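Local coordinates for GrpB family protein (Enterococcus faecalis, PDB 2NRK) that is of unknown function but belongs to the GrpB family of the nucleotidyltransferase clan and so may act on nucleotides, at residues E38-T43 / L115-F120; Y91-K94 / K98-H101; R121-E126 / K165-K170. All coordinates share one frame; numbering follows the deposited sequence.

Contact 1 opens first along the chain, at the end of strand 34-40, and closes 72 residues later on helix 111-126, bringing an outermost strand of the mixed sheet against that helix. Contact 2 falls entirely within this long loop: it closes the hairpin between strand 89-94 and strand 101-107, whose six-residue loop includes residues 98-100, on the same sheet but about 17 Å from contact 1 between centres. Contact 3 follows in series, starting one residue after contact 1 ends, and sets the C-terminal part of helix 111-126 across helix 157-171. Contacts 1 and 3 touch, notably through Arg121, and both border the second subunit, whereas contact 2 lies apart.

Contact 1. Residues E38-T43 / L115-F120; sequences EHIGST and LRHLAF
Ile40 drives its CD1 methyl over one face of the His117 imidazole, joining an outermost strand of the mixed sheet to helix 111-126. The glycine-serine turn after the strand, followed by Asp55 on the neighbouring strand, resembles the signature of nucleotidyltransferase folds, consistent with the clan of this family. The methyl lies 3.8 Å from the ring centroid, a CH-pi contact displaced toward the rim near CG and ND1. A chi1 of 57° puts CG1 between the backbone N and the carbonyl carbon, and the extended chi2 carries CD1 over the ring, leaving the CG2 branch for Leu118. The imidazole is also held from its far end, where NE2 is hydrogen-bonded to Tyr106 OH.

Leu118 contributes a single methyl: its CD2 is 4.1 Å from Ile40 CG2 and 3.9 Å from Glu38 CG, the side chains crossing at about a right angle in both cases. Glu38 thus lays the aliphatic part of its bent chain on the leucine, while its OE1 forms a salt bridge with Arg121. Trp172 of the second subunit packs on Leu118 as well, so the contact lies close to the dimer interface. His39 points the other way, and its NE2 meets Thr43 OG1 in the plane of the ring at 2.8 Å, tying the strand to the 3-10 segment. Past Ile40, one water bridges the two backbones, accepting from Gly41 N and donating to His117 O, each at 2.9 Å.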
loop_
_atom_site.group_PDB
_atom_site.type_symbol
_atom_site.label_atom_id
_atom_site.label_comp_id
_atom_site.label_asym_id
_atom_site.label_seq_id
_atom_site.Cartn_x
_atom_site.Cartn_y
_atom_site.Cartn_z
ATOM N N GLU A 38 9.553 2.993 10.396
ATOM C CA GLU A 38 8.705 1.953 11.006
ATOM C C GLU A 38 9.576 0.793 11.526
ATOM O O GLU A 38 10.562 0.398 10.888
ATOM C CB GLU A 38 7.728 1.393 9.951
ATOM C CG GLU A 38 6.643 2.382 9.464
ATOM C CD GLU A 38 5.370 2.367 10.260
ATOM O OE1 GLU A 38 5.302 1.780 11.381
ATOM O OE2 GLU A 38 4.400 2.993 9.757
ATOM N N HIS A 39 9.154 0.235 12.653
ATOM C CA HIS A 39 9.766 -0.983 13.176
ATOM C C HIS A 39 9.092 -2.138 12.454
ATOM O O HIS A 39 7.851 -2.258 12.450
ATOM C CB HIS A 39 9.457 -1.026 14.687
ATOM C CG HIS A 39 10.227 -2.063 15.437
ATOM N ND1 HIS A 39 9.993 -2.298 16.767
ATOM C CD2 HIS A 39 11.192 -2.937 15.059
ATOM C CE1 HIS A 39 10.786 -3.269 17.194
ATOM N NE2 HIS A 39 11.531 -3.677 16.178
ATOM N N ILE A 40 9.895 -2.992 11.827
ATOM C CA ILE A 40 9.365 -4.099 11.046
ATOM C C ILE A 40 10.102 -5.375 11.435
ATOM O O ILE A 40 10.954 -5.378 12.352
ATOM C CB ILE A 40 9.416 -3.822 9.535
ATOM C CG1 ILE A 40 10.850 -3.506 9.055
ATOM C CG2 ILE A 40 8.430 -2.711 9.171
ATOM C CD1 ILE A 40 11.136 -3.873 7.590
ATOM N N GLY A 41 9.758 -6.472 10.763
ATOM C CA GLY A 41 10.439 -7.758 10.983
ATOM C C GLY A 41 10.019 -8.388 12.300
ATOM O O GLY A 41 9.134 -7.866 12.966
ATOM N N SER A 42 10.664 -9.496 12.668
ATOM C CA SER A 42 10.154 -10.244 13.839
ATOM C C SER A 42 10.271 -9.470 15.137
ATOM O O SER A 42 9.419 -9.662 16.038
ATOM C CB SER A 42 10.837 -11.601 13.946
ATOM O OG SER A 42 10.400 -12.393 12.852
ATOM N N THR A 43 11.276 -8.590 15.262
ATOM C CA THR A 43 11.416 -7.881 16.561
ATOM C C THR A 43 10.311 -6.836 16.795
ATOM O O THR A 43 10.167 -6.325 17.915
ATOM C CB THR A 43 12.824 -7.236 16.792
ATOM O OG1 THR A 43 12.975 -6.106 15.920
ATOM C CG2 THR A 43 13.963 -8.265 16.620
ATOM N N LEU A 115 4.526 -2.257 1.575
ATOM C CA LEU A 115 3.413 -3.090 2.105
ATOM C C LEU A 115 3.801 -4.513 2.429
ATOM O O LEU A 115 3.246 -5.086 3.363
ATOM C CB LEU A 115 2.165 -3.062 1.204
ATOM C CG LEU A 115 1.447 -1.714 1.192
ATOM C CD1 LEU A 115 0.128 -1.887 0.446
ATOM C CD2 LEU A 115 1.123 -1.153 2.615
ATOM N N ARG A 116 4.765 -5.088 1.706
ATOM C CA ARG A 116 5.195 -6.462 2.019
ATOM C C ARG A 116 5.595 -6.503 3.493
ATOM O O ARG A 116 5.152 -7.373 4.244
ATOM C CB ARG A 116 6.375 -6.884 1.166
ATOM C CG ARG A 116 6.845 -8.311 1.574
ATOM C CD ARG A 116 7.780 -8.863 0.485
ATOM N NE ARG A 116 9.053 -8.153 0.441
ATOM C CZ ARG A 116 10.102 -8.440 1.205
ATOM N NH1 ARG A 116 10.018 -9.400 2.154
ATOM N NH2 ARG A 116 11.231 -7.737 1.050
ATOM N N HIS A 117 6.415 -5.524 3.904
ATOM C CA HIS A 117 6.890 -5.481 5.283
ATOM C C HIS A 117 5.792 -5.105 6.261
ATOM O O HIS A 117 5.645 -5.768 7.278
ATOM C CB HIS A 117 8.039 -4.469 5.420
ATOM C CG HIS A 117 9.268 -4.859 4.658
ATOM N ND1 HIS A 117 9.974 -6.012 4.938
ATOM C CD2 HIS A 117 9.923 -4.251 3.638
ATOM C CE1 HIS A 117 11.027 -6.086 4.135
ATOM N NE2 HIS A 117 11.007 -5.043 3.320
ATOM N N LEU A 118 5.034 -4.039 5.976
ATOM C CA LEU A 118 4.054 -3.577 6.962
ATOM C C LEU A 118 2.909 -4.578 7.107
ATOM O O LEU A 118 2.452 -4.828 8.217
ATOM C CB LEU A 118 3.478 -2.189 6.597
ATOM C CG LEU A 118 4.519 -1.070 6.667
ATOM C CD1 LEU A 118 3.887 0.225 6.067
ATOM C CD2 LEU A 118 4.990 -0.845 8.118
ATOM N N ALA A 119 2.429 -5.128 5.991
ATOM C CA ALA A 119 1.310 -6.063 6.089
ATOM C C ALA A 119 1.726 -7.291 6.892
ATOM O O ALA A 119 0.963 -7.757 7.735
ATOM C CB ALA A 119 0.808 -6.461 4.692
ATOM N N PHE A 120 2.934 -7.812 6.617
ATOM C CA PHE A 120 3.478 -9.006 7.294
ATOM C C PHE A 120 3.511 -8.764 8.798
ATOM O O PHE A 120 2.984 -9.570 9.569
ATOM C CB PHE A 120 4.887 -9.288 6.762
ATOM C CG PHE A 120 5.542 -10.502 7.371
ATOM C CD1 PHE A 120 5.197 -11.787 6.964
ATOM C CD2 PHE A 120 6.562 -10.331 8.300
ATOM C CE1 PHE A 120 5.847 -12.944 7.528
ATOM C CE2 PHE A 120 7.198 -11.464 8.871
ATOM C CZ PHE A 120 6.838 -12.748 8.486
HETATM O O HOH W 1 7.850 -6.984 8.689
#

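Contact 2. Residues Y91-K94 / K98-H101; sequences YLRK and KRTH
Lys94 and His101 face each other as an antiparallel hydrogen-bonded pair at the loop end of a beta-hairpin, and Thr100 joins His101 opposite Lys94 to make a classic beta bulge. This is the tight part of the contact. Lys94 N donates to His101 O at 3.0 Å, and Lys94 O takes two backbone donors: Thr100 N at 2.7 Å, in the carbonyl plane on a lone pair, and His101 N, tilted 31° from that plane. The two side chains of the pair lie alongside, pointing the same way, with Lys94 CE 4.0 Å from the centroid of the imidazole and over its face. Beyond it, Lys94 NZ is hydrogen-bonded to Ile76 O and forms a salt bridge with Glu22 OE2.

The other side is looser and reaches solvent at Arg99. This side chain folds back through bends at chi2 and chi3, and Arg93 CD lies over the centre of its guanidinium, 3.7 Å from Arg99 CZ. The two guanidinium planes are 23° apart. Their like charges come close, but the salt bridge of Arg93 NE with Glu79 probably offsets part of the repulsion, while Arg99 NH1 is hydrogen-bonded to His102 NE2. One water links the three polar groups on this side: it lies at the edge of the Tyr91 ring, 3.2 Å from Tyr91 OH, accepts from Arg93 NH1 and takes a weak bond from Arg99 NH1 at 3.1 Å.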
loop_
_atom_site.group_PDB
_atom_site.type_symbol
_atom_site.label_atom_id
_atom_site.label_comp_id
_atom_site.label_asym_id
_atom_site.label_seq_id
_atom_site.Cartn_x
_atom_site.Cartn_y
_atom_site.Cartn_z
ATOM N N TYR A 91 20.109 -0.336 1.556
ATOM C CA TYR A 91 20.145 -1.250 2.671
ATOM C C TYR A 91 21.370 -0.882 3.523
ATOM O O TYR A 91 22.453 -0.636 2.970
ATOM C CB TYR A 91 20.285 -2.673 2.126
ATOM C CG TYR A 91 20.390 -3.761 3.176
ATOM C CD1 TYR A 91 19.345 -3.992 4.067
ATOM C CD2 TYR A 91 21.509 -4.601 3.230
ATOM C CE1 TYR A 91 19.425 -5.040 5.024
ATOM C CE2 TYR A 91 21.595 -5.649 4.184
ATOM C CZ TYR A 91 20.550 -5.829 5.076
ATOM O OH TYR A 91 20.655 -6.854 6.011
ATOM N N LEU A 92 21.176 -0.832 4.833
ATOM C CA LEU A 92 22.270 -0.575 5.784
ATOM C C LEU A 92 22.313 -1.714 6.779
ATOM O O LEU A 92 21.278 -2.200 7.219
ATOM C CB LEU A 92 22.040 0.715 6.588
ATOM C CG LEU A 92 21.573 2.011 5.909
ATOM C CD1 LEU A 92 21.353 3.091 6.957
ATOM C CD2 LEU A 92 22.586 2.448 4.927
ATOM N N ARG A 93 23.515 -2.107 7.171
ATOM C CA ARG A 93 23.662 -3.091 8.235
ATOM C C ARG A 93 24.764 -2.681 9.168
ATOM O O ARG A 93 25.784 -2.086 8.761
ATOM C CB ARG A 93 23.940 -4.498 7.656
ATOM C CG ARG A 93 25.238 -4.603 6.918
ATOM C CD ARG A 93 25.322 -5.963 6.177
ATOM N NE ARG A 93 26.650 -6.082 5.623
ATOM C CZ ARG A 93 27.002 -6.996 4.724
ATOM N NH1 ARG A 93 26.095 -7.866 4.292
ATOM N NH2 ARG A 93 28.244 -7.005 4.266
ATOM N N LYS A 94 24.549 -3.000 10.435
ATOM C CA LYS A 94 25.612 -2.859 11.436
ATOM C C LYS A 94 25.422 -3.853 12.565
ATOM O O LYS A 94 24.341 -4.408 12.720
ATOM C CB LYS A 94 25.667 -1.413 11.942
ATOM C CG LYS A 94 24.684 -0.992 12.986
ATOM C CD LYS A 94 25.046 0.438 13.439
ATOM C CE LYS A 94 23.971 1.083 14.258
ATOM N NZ LYS A 94 24.288 2.465 14.876
ATOM N N LYS A 98 29.133 -7.236 15.914
ATOM C CA LYS A 98 28.033 -8.188 15.786
ATOM C C LYS A 98 26.832 -7.538 15.097
ATOM O O LYS A 98 26.655 -6.323 15.195
ATOM C CB LYS A 98 27.620 -8.765 17.132
ATOM C CG LYS A 98 26.918 -7.812 18.033
ATOM C CD LYS A 98 26.198 -8.580 19.129
ATOM C CE LYS A 98 25.979 -7.694 20.334
ATOM N NZ LYS A 98 25.285 -8.456 21.417
ATOM N N ARG A 99 26.034 -8.351 14.411
ATOM C CA ARG A 99 24.884 -7.829 13.662
ATOM C C ARG A 99 23.779 -7.419 14.634
ATOM O O ARG A 99 23.305 -8.262 15.410
ATOM C CB ARG A 99 24.362 -8.863 12.667
ATOM C CG ARG A 99 23.463 -8.278 11.620
ATOM C CD ARG A 99 24.178 -7.232 10.725
ATOM N NE ARG A 99 25.269 -7.801 9.924
ATOM C CZ ARG A 99 25.095 -8.529 8.819
ATOM N NH1 ARG A 99 23.862 -8.798 8.363
ATOM N NH2 ARG A 99 26.157 -8.985 8.166
ATOM N N THR A 100 23.351 -6.151 14.557
ATOM C CA THR A 100 22.381 -5.606 15.496
ATOM C C THR A 100 21.231 -4.827 14.824
ATOM O O THR A 100 20.155 -4.714 15.404
ATOM C CB THR A 100 23.054 -4.653 16.522
ATOM O OG1 THR A 100 23.855 -3.665 15.823
ATOM C CG2 THR A 100 23.942 -5.447 17.487
ATOM N N HIS A 101 21.500 -4.214 13.676
ATOM C CA HIS A 101 20.505 -3.314 13.026
ATOM C C HIS A 101 20.532 -3.535 11.519
ATOM O O HIS A 101 21.602 -3.568 10.918
ATOM C CB HIS A 101 20.791 -1.824 13.284
ATOM C CG HIS A 101 20.849 -1.434 14.730
ATOM N ND1 HIS A 101 21.940 -1.697 15.534
ATOM C CD2 HIS A 101 19.988 -0.725 15.490
ATOM C CE1 HIS A 101 21.728 -1.195 16.738
ATOM N NE2 HIS A 101 20.541 -0.614 16.745
HETATM O O HOH W 2 23.209 -8.708 5.364
#

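Contact 3. Residues R121-E126 / K165-K170; sequences RNYLRE and KEALKK
Tyr123 lays one face of its ring over the backbone of helix 157-171 at Ala167, whose CA makes a CH-pi contact 4.0 Å from the ring centroid. The approach is close at the root of the side chain as well, with Tyr123 CB 3.4 Å from Ala167 CB; the small alanine lets the two helices come near. A first torsion of -173° turns the ring away from the Tyr123 backbone N and across this surface, bringing the hydroxyl to Glu166. There Tyr123 OH donates to Glu166 OE1 at 2.7 Å, meeting the oxygen on its anti side and 34° out of the carboxylate plane. Ring and carboxylate stand almost perpendicular to each other.

Beside the ring, Lys170 adds aliphatic carbon, its CB 3.8 Å from Tyr123 CD1, before the chain turns off toward a salt bridge with Glu173. Ile130 of helix 128-142 also packs against Tyr123 and Glu166. Away from this interface, Arg121 of helix 111-126 directs both NE and NH2 to Asn122 OD1. Lys169, in turn, faces the second subunit, forming a salt bridge with its Glu61. The short helical segments cross at 91° with axes 8.8 Å apart, a nearly perpendicular helix-helix packing in which one aromatic side chain lies across an alanine of the partner helix.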
loop_
_atom_site.group_PDB
_atom_site.type_symbol
_atom_site.label_atom_id
_atom_site.label_comp_id
_atom_site.label_asym_id
_atom_site.label_seq_id
_atom_site.Cartn_x
_atom_site.Cartn_y
_atom_site.Cartn_z
ATOM N N ARG A 121 4.070 -7.621 9.201
ATOM C CA ARG A 121 4.112 -7.257 10.615
ATOM C C ARG A 121 2.716 -7.168 11.223
ATOM O O ARG A 121 2.436 -7.787 12.280
ATOM C CB ARG A 121 4.817 -5.902 10.793
ATOM C CG ARG A 121 4.811 -5.450 12.267
ATOM C CD ARG A 121 5.176 -3.971 12.304
ATOM N NE ARG A 121 4.046 -3.150 11.843
ATOM C CZ ARG A 121 4.108 -1.825 11.692
ATOM N NH1 ARG A 121 5.243 -1.155 11.978
ATOM N NH2 ARG A 121 3.044 -1.161 11.256
ATOM N N ASN A 122 1.837 -6.415 10.564
ATOM C CA ASN A 122 0.499 -6.171 11.140
ATOM C C ASN A 122 -0.244 -7.489 11.319
ATOM O O ASN A 122 -0.916 -7.712 12.333
ATOM C CB ASN A 122 -0.270 -5.199 10.265
ATOM C CG ASN A 122 0.308 -3.807 10.277
ATOM O OD1 ASN A 122 1.241 -3.492 11.036
ATOM N ND2 ASN A 122 -0.256 -2.928 9.423
ATOM N N TYR A 123 -0.118 -8.364 10.331
ATOM C CA TYR A 123 -0.797 -9.658 10.349
ATOM C C TYR A 123 -0.276 -10.534 11.503
ATOM O O TYR A 123 -1.057 -11.168 12.208
ATOM C CB TYR A 123 -0.556 -10.341 9.003
ATOM C CG TYR A 123 -1.312 -11.625 8.785
ATOM C CD1 TYR A 123 -2.719 -11.636 8.710
ATOM C CD2 TYR A 123 -0.625 -12.835 8.626
ATOM C CE1 TYR A 123 -3.432 -12.847 8.498
ATOM C CE2 TYR A 123 -1.324 -14.049 8.364
ATOM C CZ TYR A 123 -2.735 -14.033 8.314
ATOM O OH TYR A 123 -3.440 -15.194 8.067
ATOM N N LEU A 124 1.047 -10.586 11.702
ATOM C CA LEU A 124 1.576 -11.388 12.825
ATOM C C LEU A 124 1.112 -10.800 14.175
ATOM O O LEU A 124 0.784 -11.564 15.085
ATOM C CB LEU A 124 3.094 -11.450 12.802
ATOM C CG LEU A 124 3.619 -12.298 11.652
ATOM C CD1 LEU A 124 5.160 -12.284 11.675
ATOM C CD2 LEU A 124 3.103 -13.753 11.728
ATOM N N ARG A 125 1.089 -9.467 14.282
ATOM C CA ARG A 125 0.627 -8.815 15.505
ATOM C C ARG A 125 -0.807 -9.186 15.826
ATOM O O ARG A 125 -1.152 -9.277 17.008
ATOM C CB ARG A 125 0.709 -7.292 15.364
ATOM C CG ARG A 125 2.147 -6.760 15.439
ATOM C CD ARG A 125 2.163 -5.256 15.188
ATOM N NE ARG A 125 3.474 -4.670 15.496
ATOM C CZ ARG A 125 3.755 -3.364 15.466
ATOM N NH1 ARG A 125 2.826 -2.478 15.073
ATOM N NH2 ARG A 125 4.977 -2.928 15.811
ATOM N N GLU A 126 -1.633 -9.387 14.795
ATOM C CA GLU A 126 -3.075 -9.712 14.994
ATOM C C GLU A 126 -3.393 -11.210 15.081
ATOM O O GLU A 126 -4.546 -11.611 15.354
ATOM C CB GLU A 126 -3.923 -9.098 13.869
ATOM C CG GLU A 126 -3.799 -7.601 13.698
ATOM C CD GLU A 126 -4.367 -6.779 14.846
ATOM O OE1 GLU A 126 -5.144 -7.312 15.685
ATOM O OE2 GLU A 126 -4.036 -5.571 14.896
ATOM N N LYS A 165 1.576 -13.430 1.825
ATOM C CA LYS A 165 0.412 -13.422 0.946
ATOM C C LYS A 165 -0.876 -13.297 1.761
ATOM O O LYS A 165 -1.742 -12.470 1.453
ATOM C CB LYS A 165 0.428 -14.683 0.073
ATOM C CG LYS A 165 -0.742 -14.812 -0.842
ATOM C CD LYS A 165 -0.425 -15.877 -1.931
ATOM C CE LYS A 165 -1.675 -16.236 -2.705
ATOM N NZ LYS A 165 -1.417 -17.320 -3.742
ATOM N N GLU A 166 -1.019 -14.110 2.813
ATOM C CA GLU A 166 -2.162 -14.002 3.710
ATOM C C GLU A 166 -2.241 -12.586 4.294
ATOM O O GLU A 166 -3.337 -12.011 4.416
ATOM C CB GLU A 166 -2.050 -14.994 4.862
ATOM C CG GLU A 166 -2.150 -16.453 4.415
ATOM C CD GLU A 166 -2.121 -17.457 5.581
ATOM O OE1 GLU A 166 -2.051 -17.061 6.761
ATOM O OE2 GLU A 166 -2.167 -18.673 5.303
ATOM N N ALA A 167 -1.073 -12.030 4.647
ATOM C CA ALA A 167 -1.014 -10.732 5.310
ATOM C C ALA A 167 -1.492 -9.605 4.390
ATOM O O ALA A 167 -2.225 -8.713 4.826
ATOM C CB ALA A 167 0.419 -10.445 5.745
ATOM N N LEU A 168 -1.069 -9.660 3.124
ATOM C CA LEU A 168 -1.406 -8.582 2.173
ATOM C C LEU A 168 -2.910 -8.633 1.852
ATOM O O LEU A 168 -3.541 -7.581 1.713
ATOM C CB LEU A 168 -0.562 -8.681 0.906
ATOM C CG LEU A 168 -0.623 -7.459 -0.036
ATOM C CD1 LEU A 168 -0.299 -6.137 0.745
ATOM C CD2 LEU A 168 0.309 -7.685 -1.237
ATOM N N LYS A 169 -3.474 -9.838 1.747
ATOM C CA LYS A 169 -4.930 -9.975 1.581
ATOM C C LYS A 169 -5.643 -9.305 2.761
ATOM O O LYS A 169 -6.582 -8.532 2.573
ATOM C CB LYS A 169 -5.348 -11.449 1.468
ATOM C CG LYS A 169 -4.892 -12.081 0.159
ATOM C CD LYS A 169 -5.194 -13.584 0.134
ATOM C CE LYS A 169 -4.786 -14.208 -1.199
ATOM N NZ LYS A 169 -5.141 -15.660 -1.164
ATOM N N LYS A 170 -5.175 -9.599 3.974
ATOM C CA LYS A 170 -5.821 -9.090 5.193
ATOM C C LYS A 170 -5.707 -7.569 5.311
ATOM O O LYS A 170 -6.615 -6.901 5.872
ATOM C CB LYS A 170 -5.205 -9.777 6.441
ATOM C CG LYS A 170 -5.916 -9.413 7.769
ATOM C CD LYS A 170 -7.407 -9.878 7.833
ATOM C CE LYS A 170 -7.600 -11.375 7.606
ATOM N NZ LYS A 170 -9.055 -11.855 7.560
#